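Side-chain contact in De novo designed protein Foldit4 (Synthetic construct, PDB 6WI5), which is a de novo designed protein with no known natural function, folding as a ferredoxin-like alpha/beta domain: residues R19-I24 with V37-R42. Residues are numbered along the deposited sequence; the frame is centred on the assembly and turned at random. Where two conformers were deposited one is given.
Sequences RLIKRI and VHVETR
Ile21 meets Val39 and Thr41 in a small apolar helix-on-sheet contact at the margin of a ferredoxin-like fold, where helix 17-31 covers the edge strand 36-44. Helix and strand belong to a split beta-alpha-beta unit: strand 3-11 leads into the helix, and strand 47-56 lies between strands 3-11 and 36-44 in the sheet. The two segments bury 148 Å² between them without a hydrogen bond, and the closest pair of CA atoms, those of Ile21 and Val39, is 7.6 Å apart. Ile21 alone on the helix side comes within 4.5 Å of the strand segment; Ile24 adds a little buried surface from farther off. The extended second torsion of Ile21 (-180°) carries CD1 out to the methyls of Val39 and Thr41. There Ile21 CD1 sits 3.7 Å from Val39 CG1, the two side chains crossing at a slant. The same methyl of Val39 also lies 3.9 Å from Ile21 CG1 and 4.0 Å from Ile21 CG2, so it faces both branches. Cut back to an alanine here, the side chain would lose CG1, CG2 and CD1, which would probably leave a gap beside Val39 CG1. Leu20 and Ile24 are buried, both touching Ile9 of strand 3-11, while Val39 also packs on Leu25 of the helix. Thr41, modelled in two conformers, makes a less certain contact: in one of them its CG2 comes within 3.6 Å of Ile21 CD1, the side chains nearly perpendicular.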
loop_
_atom_site.group_PDB
_atom_site.type_symbol
_atom_site.label_atom_id
_atom_site.label_comp_id
_atom_site.label_asym_id
_atom_site.label_seq_id
_atom_site.Cartn_x
_atom_site.Cartn_y
_atom_site.Cartn_z
ATOM N N ARG A 19 -12.287 4.161 0.886
ATOM C CA ARG A 19 -11.584 4.897 1.933
ATOM C C ARG A 19 -10.153 4.401 2.092
ATOM O O ARG A 19 -9.237 5.194 2.344
ATOM C CB ARG A 19 -12.334 4.783 3.259
ATOM C CG ARG A 19 -13.247 5.957 3.562
ATOM C CD ARG A 19 -13.037 6.447 4.986
ATOM N NE ARG A 19 -13.298 5.399 5.970
ATOM C CZ ARG A 19 -13.040 5.515 7.268
ATOM N NH1 ARG A 19 -12.505 6.631 7.742
ATOM N NH2 ARG A 19 -13.310 4.511 8.092
ATOM N N LEU A 20 -9.940 3.092 1.952
ATOM C CA LEU A 20 -8.598 2.537 2.096
ATOM C C LEU A 20 -7.666 3.065 1.015
ATOM O O LEU A 20 -6.540 3.490 1.302
ATOM C CB LEU A 20 -8.659 1.010 2.060
ATOM C CG LEU A 20 -7.315 0.282 2.122
ATOM C CD1 LEU A 20 -6.589 0.607 3.417
ATOM C CD2 LEU A 20 -7.509 -1.218 1.972
ATOM N N ILE A 21 -8.119 3.050 -0.241
ATOM C CA ILE A 21 -7.289 3.546 -1.337
ATOM C C ILE A 21 -7.032 5.038 -1.181
ATOM O O ILE A 21 -5.919 5.521 -1.423
ATOM C CB ILE A 21 -7.947 3.222 -2.690
ATOM C CG1 ILE A 21 -7.935 1.713 -2.939
ATOM C CG2 ILE A 21 -7.252 3.967 -3.821
ATOM C CD1 ILE A 21 -8.558 1.316 -4.254
ATOM N N LYS A 22 -8.054 5.794 -0.773
ATOM C CA LYS A 22 -7.880 7.231 -0.586
ATOM C C LYS A 22 -6.846 7.524 0.493
ATOM O O LYS A 22 -5.992 8.401 0.322
ATOM C CB LYS A 22 -9.220 7.881 -0.235
ATOM C CG LYS A 22 -9.151 9.390 -0.059
ATOM C CD LYS A 22 -10.495 9.959 0.368
ATOM C CE LYS A 22 -10.426 11.471 0.523
ATOM N NZ LYS A 22 -11.721 12.046 0.982
ATOM N N ARG A 23 -6.899 6.789 1.606
ATOM C CA ARG A 23 -5.950 7.016 2.690
ATOM C C ARG A 23 -4.526 6.671 2.268
ATOM O O ARG A 23 -3.578 7.373 2.633
ATOM C CB ARG A 23 -6.356 6.202 3.918
ATOM C CG ARG A 23 -5.421 6.357 5.106
ATOM C CD ARG A 23 -5.706 7.633 5.882
ATOM N NE ARG A 23 -7.050 7.630 6.451
ATOM C CZ ARG A 23 -7.390 6.988 7.565
ATOM N NH1 ARG A 23 -6.483 6.287 8.234
ATOM N NH2 ARG A 23 -8.639 7.043 8.009
ATOM N N ILE A 24 -4.359 5.594 1.496
ATOM C CA ILE A 24 -3.024 5.182 1.075
ATOM C C ILE A 24 -2.435 6.192 0.099
ATOM O O ILE A 24 -1.257 6.560 0.200
ATOM C CB ILE A 24 -3.068 3.767 0.471
ATOM C CG1 ILE A 24 -3.471 2.747 1.534
ATOM C CG2 ILE A 24 -1.719 3.395 -0.125
ATOM C CD1 ILE A 24 -3.561 1.332 1.014
ATOM N N VAL A 37 3.441 5.391 -7.636
ATOM C CA VAL A 37 2.487 4.507 -6.974
ATOM C C VAL A 37 1.444 4.046 -7.985
ATOM O O VAL A 37 1.000 4.821 -8.838
ATOM C CB VAL A 37 1.823 5.194 -5.758
ATOM C CG1 VAL A 37 1.018 6.418 -6.189
ATOM C CG2 VAL A 37 0.952 4.210 -4.994
ATOM N N HIS A 38 1.074 2.769 -7.899
ATOM C CA HIS A 38 -0.003 2.193 -8.692
ATOM C C HIS A 38 -0.877 1.343 -7.781
ATOM O O HIS A 38 -0.367 0.599 -6.938
ATOM C CB HIS A 38 0.531 1.337 -9.852
ATOM C CG HIS A 38 1.330 2.106 -10.859
ATOM N ND1 HIS A 38 2.683 2.325 -10.724
ATOM C CD2 HIS A 38 0.966 2.703 -12.019
ATOM C CE1 HIS A 38 3.120 3.024 -11.756
ATOM N NE2 HIS A 38 2.097 3.267 -12.557
ATOM N N VAL A 39 -2.191 1.456 -7.953
ATOM C CA VAL A 39 -3.161 0.761 -7.118
ATOM C C VAL A 39 -4.040 -0.108 -8.005
ATOM O O VAL A 39 -4.500 0.334 -9.064
ATOM C CB VAL A 39 -4.016 1.753 -6.301
ATOM C CG1 VAL A 39 -5.048 1.011 -5.468
ATOM C CG2 VAL A 39 -3.129 2.610 -5.412
ATOM N N GLU A 40 -4.273 -1.346 -7.569
ATOM C CA GLU A 40 -5.096 -2.294 -8.307
ATOM C C GLU A 40 -5.999 -3.046 -7.340
ATOM O O GLU A 40 -5.540 -3.523 -6.299
ATOM C CB GLU A 40 -4.229 -3.286 -9.098
ATOM C CG GLU A 40 -5.010 -4.428 -9.734
ATOM C CD GLU A 40 -4.114 -5.435 -10.427
ATOM O OE1 GLU A 40 -3.235 -5.016 -11.209
ATOM O OE2 GLU A 40 -4.282 -6.649 -10.183
ATOM N N THR A 41 -7.283 -3.128 -7.675
ATOM C CA THR A 41 -8.254 -3.866 -6.883
ATOM C C THR A 41 -8.594 -5.172 -7.584
ATOM O O THR A 41 -8.792 -5.203 -8.802
ATOM C CB THR A 41 -9.531 -3.052 -6.659
ATOM O OG1 THR A 41 -10.154 -2.777 -7.919
ATOM C CG2 THR A 41 -9.211 -1.745 -5.963
ATOM N N ARG A 42 -8.655 -6.250 -6.809
ATOM C CA ARG A 42 -8.985 -7.574 -7.322
ATOM C C ARG A 42 -10.116 -8.164 -6.494
ATOM O O ARG A 42 -10.023 -8.222 -5.264
ATOM C CB ARG A 42 -7.768 -8.503 -7.292
ATOM C CG ARG A 42 -6.587 -8.025 -8.124
ATOM C CD ARG A 42 -5.478 -9.065 -8.138
ATOM N NE ARG A 42 -4.278 -8.583 -8.816
ATOM C CZ ARG A 42 -3.187 -9.317 -9.008
ATOM N NH1 ARG A 42 -3.144 -10.570 -8.575
ATOM N NH2 ARG A 42 -2.138 -8.799 -9.632
#